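Local coordinates for 70 kDa protein (Xanthomonas sp., PDB 4B2N) that is a dihaem c-type cytochrome that acts as a rubber oxygenase, a dioxygenase that processively cleaves latex rubber, at residues A[16-21]-A[398-403]; A[221-226]-A[240-245]; A[365-370]-A[392-397]; A[595-600]-A[614-619]. All blocks are in the same frame, centred on the assembly; numbering follows the deposited sequence.

Interaction 1: A[16-21]-A[398-403]; sequences LPLLDQ and SPRHAA
Leu16 and Pro17 offer their carbonyls to Arg400, and these two oxygens tie the N-terminal segment to the start of helix 399-402. Arg400 N donates to Pro17 O at 3.0 Å, so the helix's first turn spends a backbone N-H on the segment. The side chain adds a second grip: Arg400 NE reaches Leu16 O at 2.9 Å with an N-H...O angle of 167°, the oxygen lying in the guanidinium plane, while NH2 contributes only a weak bond to the same atom. A chi1 of -176° carries the arginine chain outward, and the bend at chi3 turns the guanidinium to Leu16 O. Packing is densest at Leu18, which is buried: its CG sits over the centre of the guanidinium face, 3.7 Å from Arg400 CZ, and its CD2 meets the edge of the His401 ring, 3.6 Å from CE1. Ser398, the N-cap residue, brings its CB within 3.3 Å of Leu18 O, and its OG is hydrogen-bonded to His401 ND1, which positions that ring. The other flank is looser. Pro17 CG and Pro399 CG touch at 3.9 Å where the two rings cross at about a right angle, and Leu16, Pro17 and Arg400 are exposed. Asp20 brings its CB to Pro399 and forms a salt bridge with Lys414. Beneath lies helix 357-369, where Leu18 packs on Val365, His401 stacks on His368, and His401 NE2 is hydrogen-bonded to Glu369.

Interaction 2: A[221-226]-A[240-245]; sequences LASDMF and LPWSTG
Ala222 CB points from helix 218-226 at the 240-245 loop and meets the indole of Trp242, 3.7 Å from Trp242 CE3. One residue further along the helix, Ser223 CB lies 3.7 Å from Trp242 CH2; both carbons approach the indole obliquely. Leu240 also lies beside the Ala222 methyl, but its side chain has two conformers, so that contact is less certain. The indole arrives there because Trp242 CG stands anti to its own backbone nitrogen (chi1 -167°), which carries the six-membered ring back alongside the helix. The next shell fixes these groups. Trp242 NE1 donates to Asp594 O, Trp242 N bonds to Asp250 OD1, and the indole meets Tyr597 edge-to-face. Ser223 turns its hydroxyl away from the indole: OG is hydrogen-bonded to Pro616 O and Ile618 N. Pro241, between Leu240 and Trp242, belongs to the pocket of the haem covalently attached through Cys194 and packs against that haem. The touching residues are all buried and the side chains that touch meet carbon to carbon, so the join between helix and loop is largely apolar, while the polar ends of Ser223 and Trp242 are satisfied by backbone groups beyond it.

Interaction 3: A[365-370]-A[392-397]; sequences VIYHER and SCHGVY. With HEC (heme c), chain D.
The second haem c attachment site, with its CXXCH motif, meets the end of helix 357-369 here, and Tyr367 and His368 bond to the chain just after the haem ligands. Tyr367 OH donates to Gly395 O at 2.8 Å, the hydroxyl tilted 15° from the carbonyl plane and the oxygen lying at the edge of the tyrosine ring. Its CG is anti to the backbone N (chi1 178°), which sends the phenol across to this turn, where OH also lies 3.2 Å from His394 CB. In the motif itself, Cys393 SG is covalently bonded to the haem CAC, as Cys390 also is to the haem, and His394 NE2 coordinates the iron at 2.0 Å, with His641 as the other axial ligand. His394 ND1 is hydrogen-bonded to Pro504 O, which would hold the imidazole's rotation. Gly395, just after the helix, has positive phi, and its carbonyl receives the Tyr367 hydroxyl. Two residues on, Tyr397 N donates to His368 NE2 at 3.0 Å, close to the imidazole plane, while ND1 of that ring is paired with Ala364 O. Val396 CG1 fills the same imidazole edge, 3.8 Å from His368 CD2. The Tyr367 and Tyr397 rings pack obliquely, their planes at 44°, and Tyr397 OH reaches on to Leu506 N.

Interaction 4: A[595-600]-A[614-619]; sequences ILYSMW and SPPPIT
Tyr597 presents one flat face to a proline ridge formed by Pro615 and Pro616. Two carbons ride on that face, each offset from the centre toward the rim: Pro616 CD lies 3.7 Å from the Tyr597 ring centroid, 19° off the normal, and Pro615 CA lies 3.9 Å from the same centroid, 25° off it. Both are CH-pi contacts, and they divide the ring between them. Pro616 CD sits towards the CG end, 3.5 Å from Tyr597 CG, and Pro615 lies over the CZ end, its CA 3.6 Å from Tyr597 CZ. The phenol is laid along the ridge because CG is anti to the backbone N (chi1 -169°). Its hydroxyl continues past Pro615, coming 3.4 Å from Pro615 CD, and is hydrogen-bonded to Gln613 O just before the segment. Met599 fills the hollow beside Pro615. Bent at both chi2 and chi3, its chain curls so that the methyl CE touches Pro615 CG at 3.5 Å, while SD lies 3.7 Å from the same CG. That methionine also packs against Ala222 of helix 218-226. Ser598, the N-cap of helix 599-607, marks the break from the preceding helix. The contact lies away from the haem attachment and ligand residues; it is proline-aromatic packing that joins the break between helices 593-596 and 599-607 to the proline-rich loop 614-619.

Overall arrangement
The four contacts form two pairs on opposite sides of the chain's centre. Interaction 3, its centre 11 Å from that of interaction 1, is built on helix 357-369, against which interaction 1 packs, and the chain runs from the second haem motif into helix 399-402. Interactions 2 and 4, with centres 7 Å apart, meet through Ser223, whose hydroxyl binds the 614-619 loop. Interaction 1 is partly exposed and depends on arginine and backbone carbonyls. The other three are buried: interaction 3 uses tyrosine and histidine bonds next to coordinated iron, whereas interactions 2 and 4 rely on carbon packing around alanine, tryptophan, tyrosine and proline. Interaction 2 also borders the first haem, while interaction 4 lies farther out.

Interaction 1: A[16-21]-A[398-403]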
# COMPACT_ATOMS: atom_id res chain seq x y z
N LEU A 16 18.78 -24.12 19.11
CA LEU A 16 17.77 -23.64 18.10
C LEU A 16 18.26 -23.34 16.67
O LEU A 16 19.41 -22.92 16.49
CB LEU A 16 17.12 -22.38 18.64
CG LEU A 16 15.91 -22.42 19.58
CD1 LEU A 16 14.86 -23.48 19.22
CD2 LEU A 16 16.42 -22.59 20.99
N PRO A 17 17.38 -23.51 15.65
CA PRO A 17 17.84 -23.21 14.29
C PRO A 17 18.07 -21.72 13.98
O PRO A 17 17.53 -20.83 14.66
CB PRO A 17 16.70 -23.75 13.41
CG PRO A 17 15.49 -23.61 14.27
CD PRO A 17 15.97 -23.95 15.66
N LEU A 18 18.89 -21.47 12.97
CA LEU A 18 19.07 -20.12 12.42
C LEU A 18 17.96 -19.87 11.38
O LEU A 18 17.37 -18.79 11.32
CB LEU A 18 20.47 -19.98 11.77
CG LEU A 18 21.71 -19.86 12.67
CD1 LEU A 18 23.00 -20.04 11.90
CD2 LEU A 18 21.74 -18.58 13.48
N LEU A 19 17.67 -20.87 10.56
CA LEU A 19 16.70 -20.69 9.46
C LEU A 19 15.31 -20.97 10.02
O LEU A 19 15.15 -21.65 11.04
CB LEU A 19 17.02 -21.66 8.33
CG LEU A 19 18.38 -21.43 7.69
CD1 LEU A 19 18.53 -22.31 6.45
CD2 LEU A 19 18.64 -19.96 7.35
N ASP A 20 14.30 -20.41 9.38
CA ASP A 20 12.97 -20.64 9.78
C ASP A 20 12.06 -20.49 8.55
O ASP A 20 11.29 -19.53 8.47
CB ASP A 20 12.59 -19.56 10.77
CG ASP A 20 11.16 -19.72 11.31
OD1 ASP A 20 10.57 -20.77 11.21
OD2 ASP A 20 10.63 -18.81 11.92
N GLN A 21 12.12 -21.42 7.62
CA GLN A 21 11.30 -21.38 6.39
C GLN A 21 9.86 -21.81 6.73
O GLN A 21 9.69 -22.70 7.47
CB GLN A 21 11.98 -22.28 5.35
CG GLN A 21 13.46 -21.87 5.17
CD GLN A 21 14.39 -22.97 4.60
OE1 GLN A 21 15.02 -23.76 5.34
NE2 GLN A 21 14.51 -23.00 3.28
N SER A 398 15.48 -15.27 13.19
CA SER A 398 16.11 -16.54 13.51
C SER A 398 15.59 -17.01 14.88
O SER A 398 15.67 -16.23 15.87
CB SER A 398 17.63 -16.31 13.53
OG SER A 398 18.25 -17.02 14.58
N PRO A 399 15.02 -18.24 14.93
CA PRO A 399 14.49 -18.69 16.23
C PRO A 399 15.57 -18.67 17.31
O PRO A 399 15.30 -18.39 18.46
CB PRO A 399 14.08 -20.14 15.94
CG PRO A 399 13.71 -20.12 14.48
CD PRO A 399 14.79 -19.25 13.88
N ARG A 400 16.80 -18.95 16.91
CA ARG A 400 17.92 -18.94 17.87
C ARG A 400 18.13 -17.55 18.48
O ARG A 400 18.24 -17.43 19.68
CB ARG A 400 19.20 -19.44 17.21
CG ARG A 400 20.37 -19.55 18.18
CD ARG A 400 21.70 -19.86 17.50
NE ARG A 400 21.65 -21.07 16.68
CZ ARG A 400 22.63 -21.49 15.89
NH1 ARG A 400 23.79 -20.83 15.80
NH2 ARG A 400 22.45 -22.59 15.17
N HIS A 401 18.12 -16.51 17.65
CA HIS A 401 18.28 -15.17 18.16
C HIS A 401 17.01 -14.72 18.82
O HIS A 401 17.07 -13.95 19.78
CB HIS A 401 18.69 -14.27 17.03
CG HIS A 401 20.07 -14.55 16.54
ND1 HIS A 401 20.35 -15.57 15.68
CD2 HIS A 401 21.28 -13.94 16.81
CE1 HIS A 401 21.65 -15.59 15.42
NE2 HIS A 401 22.23 -14.63 16.12
N ALA A 402 15.85 -15.21 18.34
CA ALA A 402 14.59 -14.82 18.99
C ALA A 402 14.47 -15.24 20.44
O ALA A 402 13.81 -14.57 21.22
CB ALA A 402 13.36 -15.26 18.21
N ALA A 403 15.11 -16.37 20.79
CA ALA A 403 15.16 -16.85 22.19
C ALA A 403 16.25 -16.19 23.03
O ALA A 403 16.43 -16.58 24.17
CB ALA A 403 15.32 -18.36 22.22

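Interaction 2: A[221-226]-A[240-245]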
# COMPACT_ATOMS: atom_id res chain seq x y z
N LEU A 221 -5.22 4.11 -16.41
CA LEU A 221 -6.63 3.62 -16.29
C LEU A 221 -7.58 4.79 -16.10
O LEU A 221 -8.64 4.86 -16.75
CB LEU A 221 -6.68 2.73 -15.06
CG LEU A 221 -8.02 2.10 -14.68
CD1 LEU A 221 -8.40 1.07 -15.71
CD2 LEU A 221 -7.86 1.52 -13.26
N ALA A 222 -7.20 5.72 -15.22
CA ALA A 222 -8.01 6.93 -14.92
C ALA A 222 -8.19 7.76 -16.21
O ALA A 222 -9.32 8.16 -16.58
CB ALA A 222 -7.31 7.79 -13.81
N SER A 223 -7.09 7.94 -16.94
CA SER A 223 -7.13 8.72 -18.19
C SER A 223 -8.06 8.08 -19.21
O SER A 223 -9.00 8.78 -19.76
CB SER A 223 -5.72 8.85 -18.77
OG SER A 223 -5.80 9.59 -19.95
N ASP A 224 -7.87 6.78 -19.46
CA ASP A 224 -8.78 6.08 -20.38
C ASP A 224 -10.22 6.20 -19.91
O ASP A 224 -11.13 6.50 -20.72
CB ASP A 224 -8.43 4.61 -20.62
CG ASP A 224 -7.09 4.42 -21.34
OD1 ASP A 224 -6.51 5.39 -21.89
OD2 ASP A 224 -6.65 3.26 -21.37
N MET A 225 -10.46 5.89 -18.64
CA MET A 225 -11.86 5.79 -18.15
C MET A 225 -12.57 7.14 -18.24
O MET A 225 -13.80 7.22 -18.52
CB MET A 225 -11.82 5.32 -16.68
CG MET A 225 -11.33 3.92 -16.51
SD MET A 225 -12.57 2.85 -17.14
CE MET A 225 -12.32 1.45 -16.07
N PHE A 226 -11.77 8.18 -18.05
CA PHE A 226 -12.27 9.56 -18.01
C PHE A 226 -12.90 9.88 -19.37
O PHE A 226 -13.85 10.66 -19.41
CB PHE A 226 -11.18 10.61 -17.64
CG PHE A 226 -11.69 12.05 -17.83
CD1 PHE A 226 -12.65 12.56 -16.97
CD2 PHE A 226 -11.25 12.86 -18.89
CE1 PHE A 226 -13.16 13.85 -17.15
CE2 PHE A 226 -11.79 14.13 -19.08
CZ PHE A 226 -12.72 14.63 -18.21
N LEU A 240 -10.04 9.64 -7.79
CA LEU A 240 -9.39 8.35 -8.04
C LEU A 240 -7.92 8.66 -8.19
O LEU A 240 -7.56 9.79 -8.46
CB LEU A 240 -9.99 7.60 -9.23
CG LEU A 240 -9.56 8.06 -10.62
CD1 LEU A 240 -10.36 7.55 -11.78
CD2 LEU A 240 -9.75 9.51 -10.53
N PRO A 241 -7.06 7.68 -7.93
CA PRO A 241 -5.63 7.98 -7.87
C PRO A 241 -5.02 8.11 -9.26
O PRO A 241 -5.65 7.71 -10.24
CB PRO A 241 -5.02 6.78 -7.12
CG PRO A 241 -6.07 5.76 -7.00
CD PRO A 241 -7.38 6.27 -7.61
N TRP A 242 -3.83 8.75 -9.33
CA TRP A 242 -3.12 8.91 -10.62
C TRP A 242 -1.76 8.35 -10.42
O TRP A 242 -1.44 7.90 -9.30
CB TRP A 242 -3.10 10.40 -10.94
CG TRP A 242 -2.70 10.74 -12.36
CD1 TRP A 242 -1.43 11.11 -12.78
CD2 TRP A 242 -3.57 10.82 -13.56
NE1 TRP A 242 -1.44 11.38 -14.14
CE2 TRP A 242 -2.70 11.22 -14.67
CE3 TRP A 242 -4.92 10.60 -13.81
CZ2 TRP A 242 -3.19 11.43 -15.97
CZ3 TRP A 242 -5.43 10.80 -15.12
CH2 TRP A 242 -4.58 11.20 -16.17
N SER A 243 -0.92 8.33 -11.46
CA SER A 243 0.43 7.92 -11.20
C SER A 243 1.31 8.60 -12.23
O SER A 243 0.81 9.07 -13.29
CB SER A 243 0.57 6.39 -11.31
OG SER A 243 0.21 5.95 -12.60
N THR A 244 2.59 8.60 -11.93
CA THR A 244 3.54 9.07 -12.87
C THR A 244 4.02 7.98 -13.78
O THR A 244 4.57 8.27 -14.88
CB THR A 244 4.73 9.80 -12.23
OG1 THR A 244 5.45 8.91 -11.39
CG2 THR A 244 4.24 10.97 -11.38
N GLY A 245 3.76 6.72 -13.38
CA GLY A 245 4.25 5.58 -14.14
C GLY A 245 3.59 4.33 -13.62
O GLY A 245 2.38 4.36 -13.29

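Interaction 3: A[365-370]-A[392-397]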
# COMPACT_ATOMS: atom_id res chain seq x y z
N VAL A 365 23.46 -15.27 10.11
CA VAL A 365 24.34 -14.72 11.11
C VAL A 365 24.62 -13.25 10.83
O VAL A 365 24.63 -12.45 11.76
CB VAL A 365 25.67 -15.52 11.23
CG1 VAL A 365 26.58 -14.88 12.29
CG2 VAL A 365 25.35 -16.92 11.71
N ILE A 366 24.92 -12.93 9.56
CA ILE A 366 25.27 -11.60 9.20
C ILE A 366 24.04 -10.76 9.50
O ILE A 366 24.14 -9.70 10.14
CB ILE A 366 25.62 -11.52 7.71
CG1 ILE A 366 27.00 -12.20 7.43
CG2 ILE A 366 25.74 -10.05 7.29
CD1 ILE A 366 27.07 -12.74 5.99
N TYR A 367 22.88 -11.25 9.06
CA TYR A 367 21.60 -10.51 9.24
C TYR A 367 21.46 -10.02 10.71
O TYR A 367 21.21 -8.83 10.98
CB TYR A 367 20.40 -11.39 8.80
CG TYR A 367 19.07 -10.65 9.05
CD1 TYR A 367 18.52 -10.61 10.29
CD2 TYR A 367 18.44 -9.96 8.03
CE1 TYR A 367 17.36 -9.88 10.55
CE2 TYR A 367 17.30 -9.24 8.28
CZ TYR A 367 16.77 -9.20 9.51
OH TYR A 367 15.64 -8.46 9.73
N HIS A 368 21.65 -10.94 11.65
CA HIS A 368 21.39 -10.66 13.07
C HIS A 368 22.60 -10.09 13.82
O HIS A 368 22.45 -9.48 14.90
CB HIS A 368 20.96 -11.96 13.71
CG HIS A 368 19.62 -12.44 13.26
ND1 HIS A 368 19.45 -13.25 12.16
CD2 HIS A 368 18.35 -12.16 13.76
CE1 HIS A 368 18.12 -13.49 12.02
NE2 HIS A 368 17.46 -12.84 13.01
N GLU A 369 23.80 -10.20 13.26
CA GLU A 369 24.95 -9.86 14.09
C GLU A 369 25.92 -8.88 13.53
O GLU A 369 26.69 -8.30 14.31
CB GLU A 369 25.71 -11.14 14.54
CG GLU A 369 24.84 -12.12 15.33
CD GLU A 369 25.55 -13.40 15.75
OE1 GLU A 369 26.80 -13.41 15.80
OE2 GLU A 369 24.88 -14.39 16.05
N ARG A 370 25.94 -8.69 12.21
CA ARG A 370 26.99 -7.85 11.61
C ARG A 370 26.63 -6.38 11.81
O ARG A 370 25.57 -5.92 11.39
CB ARG A 370 27.18 -8.17 10.12
CG ARG A 370 28.62 -7.98 9.59
CD ARG A 370 29.04 -6.54 9.39
NE ARG A 370 29.83 -6.35 8.16
CZ ARG A 370 30.25 -5.16 7.72
NH1 ARG A 370 30.00 -4.07 8.44
NH2 ARG A 370 30.95 -5.06 6.58
N SER A 392 18.45 -5.03 13.83
CA SER A 392 18.20 -3.85 14.67
C SER A 392 17.13 -2.91 14.14
O SER A 392 16.77 -1.98 14.81
CB SER A 392 19.50 -3.03 14.92
OG SER A 392 19.99 -2.46 13.71
N CYS A 393 16.66 -3.11 12.92
CA CYS A 393 15.57 -2.27 12.38
C CYS A 393 14.50 -3.17 11.92
O CYS A 393 13.35 -3.01 12.32
CB CYS A 393 16.00 -1.46 11.16
SG CYS A 393 17.25 -0.26 11.68
N HIS A 394 14.85 -4.11 11.04
CA HIS A 394 13.81 -4.91 10.40
C HIS A 394 13.09 -5.91 11.30
O HIS A 394 11.91 -6.23 11.12
CB HIS A 394 14.39 -5.59 9.19
CG HIS A 394 14.59 -4.68 8.04
ND1 HIS A 394 13.58 -4.37 7.16
CD2 HIS A 394 15.72 -4.07 7.59
CE1 HIS A 394 14.08 -3.56 6.20
NE2 HIS A 394 15.38 -3.36 6.46
N GLY A 395 13.79 -6.42 12.30
CA GLY A 395 13.23 -7.51 13.09
C GLY A 395 14.14 -8.71 13.23
O GLY A 395 15.02 -8.93 12.38
N VAL A 396 13.88 -9.51 14.27
CA VAL A 396 14.61 -10.77 14.48
C VAL A 396 13.83 -11.98 13.93
O VAL A 396 12.68 -12.23 14.34
CB VAL A 396 14.83 -10.99 15.99
CG1 VAL A 396 15.49 -12.35 16.24
CG2 VAL A 396 15.69 -9.88 16.58
N TYR A 397 14.45 -12.71 12.99
CA TYR A 397 13.78 -13.80 12.30
C TYR A 397 14.22 -15.15 12.80
O TYR A 397 13.44 -16.07 12.76
CB TYR A 397 13.96 -13.76 10.77
CG TYR A 397 13.36 -12.52 10.16
CD1 TYR A 397 12.05 -12.18 10.42
CD2 TYR A 397 14.12 -11.67 9.39
CE1 TYR A 397 11.50 -10.99 9.91
CE2 TYR A 397 13.63 -10.47 8.90
CZ TYR A 397 12.31 -10.15 9.14
OH TYR A 397 11.83 -8.97 8.65
FE HEC D . 16.66 -2.16 5.46
CHA HEC D . 14.14 -1.10 3.35
CHB HEC D . 16.94 -5.25 3.70
CHC HEC D . 19.48 -3.03 7.19
CHD HEC D . 15.75 0.18 7.77
NA HEC D . 15.65 -3.03 3.94
C1A HEC D . 14.74 -2.38 3.07
C2A HEC D . 14.37 -3.23 1.94
C3A HEC D . 15.18 -4.46 2.06
C4A HEC D . 16.00 -4.26 3.24
CMA HEC D . 15.12 -5.65 1.13
CAA HEC D . 13.27 -2.99 0.91
CBA HEC D . 12.00 -3.48 1.69
CGA HEC D . 10.71 -3.11 0.93
O1A HEC D . 10.85 -2.37 -0.08
O2A HEC D . 9.54 -3.54 1.23
NB HEC D . 17.98 -3.87 5.41
C1B HEC D . 17.97 -5.00 4.70
C2B HEC D . 19.06 -5.95 4.97
C3B HEC D . 19.83 -5.25 6.01
C4B HEC D . 19.08 -4.01 6.20
CMB HEC D . 19.27 -7.29 4.32
CAB HEC D . 21.11 -5.68 6.69
CBB HEC D . 22.22 -5.72 5.84
NC HEC D . 17.38 -1.66 7.19
C1C HEC D . 18.66 -1.98 7.73
C2C HEC D . 19.05 -1.19 8.89
C3C HEC D . 17.96 -0.27 9.06
C4C HEC D . 17.00 -0.52 7.95
CMC HEC D . 20.31 -1.32 9.73
CAC HEC D . 17.90 0.78 10.14
CBC HEC D . 18.86 1.68 10.40
ND HEC D . 15.21 -0.82 5.58
C1D HEC D . 14.99 0.10 6.51
C2D HEC D . 13.90 1.05 6.30
C3D HEC D . 13.43 0.69 4.98
C4D HEC D . 14.30 -0.43 4.63
CMD HEC D . 13.42 2.15 7.21
CAD HEC D . 12.30 1.33 4.21
CBD HEC D . 12.98 2.34 3.27
CGD HEC D . 11.99 3.05 2.38
O1D HEC D . 11.95 4.29 2.32
O2D HEC D . 11.24 2.33 1.77

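Interaction 4: A[595-600]-A[614-619]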
# COMPACT_ATOMS: atom_id res chain seq x y z
N ILE A 595 2.70 13.32 -16.21
CA ILE A 595 3.47 13.09 -15.00
C ILE A 595 3.08 14.13 -13.93
O ILE A 595 3.09 13.84 -12.73
CB ILE A 595 4.99 13.14 -15.29
CG1 ILE A 595 5.40 11.96 -16.14
CG2 ILE A 595 5.78 13.19 -14.00
CD1 ILE A 595 6.88 12.02 -16.59
N LEU A 596 2.77 15.34 -14.37
CA LEU A 596 2.42 16.42 -13.47
C LEU A 596 0.99 16.34 -12.98
O LEU A 596 0.68 16.95 -12.00
CB LEU A 596 2.65 17.77 -14.14
CG LEU A 596 4.10 18.03 -14.54
CD1 LEU A 596 4.14 19.34 -15.31
CD2 LEU A 596 5.05 18.10 -13.33
N TYR A 597 0.11 15.61 -13.64
CA TYR A 597 -1.29 15.68 -13.23
C TYR A 597 -1.61 15.07 -11.86
O TYR A 597 -1.13 13.99 -11.53
CB TYR A 597 -2.18 15.04 -14.27
CG TYR A 597 -3.66 15.30 -14.06
CD1 TYR A 597 -4.21 16.58 -14.33
CD2 TYR A 597 -4.51 14.28 -13.58
CE1 TYR A 597 -5.52 16.85 -14.14
CE2 TYR A 597 -5.85 14.55 -13.38
CZ TYR A 597 -6.36 15.84 -13.66
OH TYR A 597 -7.69 16.06 -13.50
N SER A 598 -2.49 15.75 -11.11
CA SER A 598 -2.98 15.22 -9.83
C SER A 598 -4.47 15.24 -9.92
O SER A 598 -5.09 16.32 -9.89
CB SER A 598 -2.60 16.13 -8.71
OG SER A 598 -3.25 15.71 -7.51
N MET A 599 -5.07 14.05 -10.00
CA MET A 599 -6.53 13.96 -9.97
C MET A 599 -7.05 14.53 -8.64
O MET A 599 -8.04 15.22 -8.61
CB MET A 599 -6.92 12.52 -10.17
CG MET A 599 -8.39 12.32 -10.21
SD MET A 599 -9.06 12.73 -11.81
CE MET A 599 -8.55 11.28 -12.67
N TRP A 600 -6.41 14.18 -7.51
CA TRP A 600 -6.90 14.67 -6.21
C TRP A 600 -6.97 16.18 -6.15
O TRP A 600 -8.03 16.71 -5.74
CB TRP A 600 -6.03 14.22 -5.03
CG TRP A 600 -5.76 12.72 -4.92
CD1 TRP A 600 -4.51 12.13 -4.79
CD2 TRP A 600 -6.73 11.63 -4.81
NE1 TRP A 600 -4.63 10.76 -4.68
CE2 TRP A 600 -5.95 10.40 -4.66
CE3 TRP A 600 -8.11 11.54 -4.86
CZ2 TRP A 600 -6.56 9.16 -4.59
CZ3 TRP A 600 -8.71 10.28 -4.69
CH2 TRP A 600 -7.97 9.12 -4.61
N SER A 614 -9.01 18.91 -16.27
CA SER A 614 -9.47 17.54 -16.40
C SER A 614 -8.29 16.64 -16.78
O SER A 614 -7.27 17.15 -17.28
CB SER A 614 -10.50 17.51 -17.51
OG SER A 614 -11.67 18.14 -17.01
N PRO A 615 -8.42 15.33 -16.56
CA PRO A 615 -7.30 14.43 -16.81
C PRO A 615 -6.84 14.51 -18.26
O PRO A 615 -7.65 14.57 -19.22
CB PRO A 615 -7.87 13.03 -16.47
CG PRO A 615 -9.00 13.31 -15.51
CD PRO A 615 -9.59 14.63 -15.97
N PRO A 616 -5.57 14.65 -18.45
CA PRO A 616 -5.00 14.67 -19.81
C PRO A 616 -5.21 13.26 -20.45
O PRO A 616 -5.01 12.27 -19.75
CB PRO A 616 -3.51 14.91 -19.56
CG PRO A 616 -3.28 14.46 -18.17
CD PRO A 616 -4.55 14.76 -17.40
N PRO A 617 -5.55 13.20 -21.75
CA PRO A 617 -5.46 11.94 -22.43
C PRO A 617 -3.97 11.53 -22.48
O PRO A 617 -3.15 12.22 -23.06
CB PRO A 617 -6.06 12.25 -23.82
CG PRO A 617 -5.77 13.71 -24.07
CD PRO A 617 -5.89 14.32 -22.67
N ILE A 618 -3.62 10.42 -21.86
CA ILE A 618 -2.21 10.01 -21.84
C ILE A 618 -1.83 9.40 -23.20
O ILE A 618 -2.49 8.48 -23.65
CB ILE A 618 -1.95 9.05 -20.68
CG1 ILE A 618 -2.16 9.79 -19.35
CG2 ILE A 618 -0.53 8.51 -20.82
CD1 ILE A 618 -1.89 8.94 -18.11
N THR A 619 -0.80 9.92 -23.86
CA THR A 619 -0.46 9.53 -25.25
C THR A 619 0.40 8.28 -25.31
O THR A 619 0.94 7.89 -24.31
CB THR A 619 0.33 10.63 -25.96
OG1 THR A 619 1.59 10.81 -25.34
CG2 THR A 619 -0.48 12.01 -25.96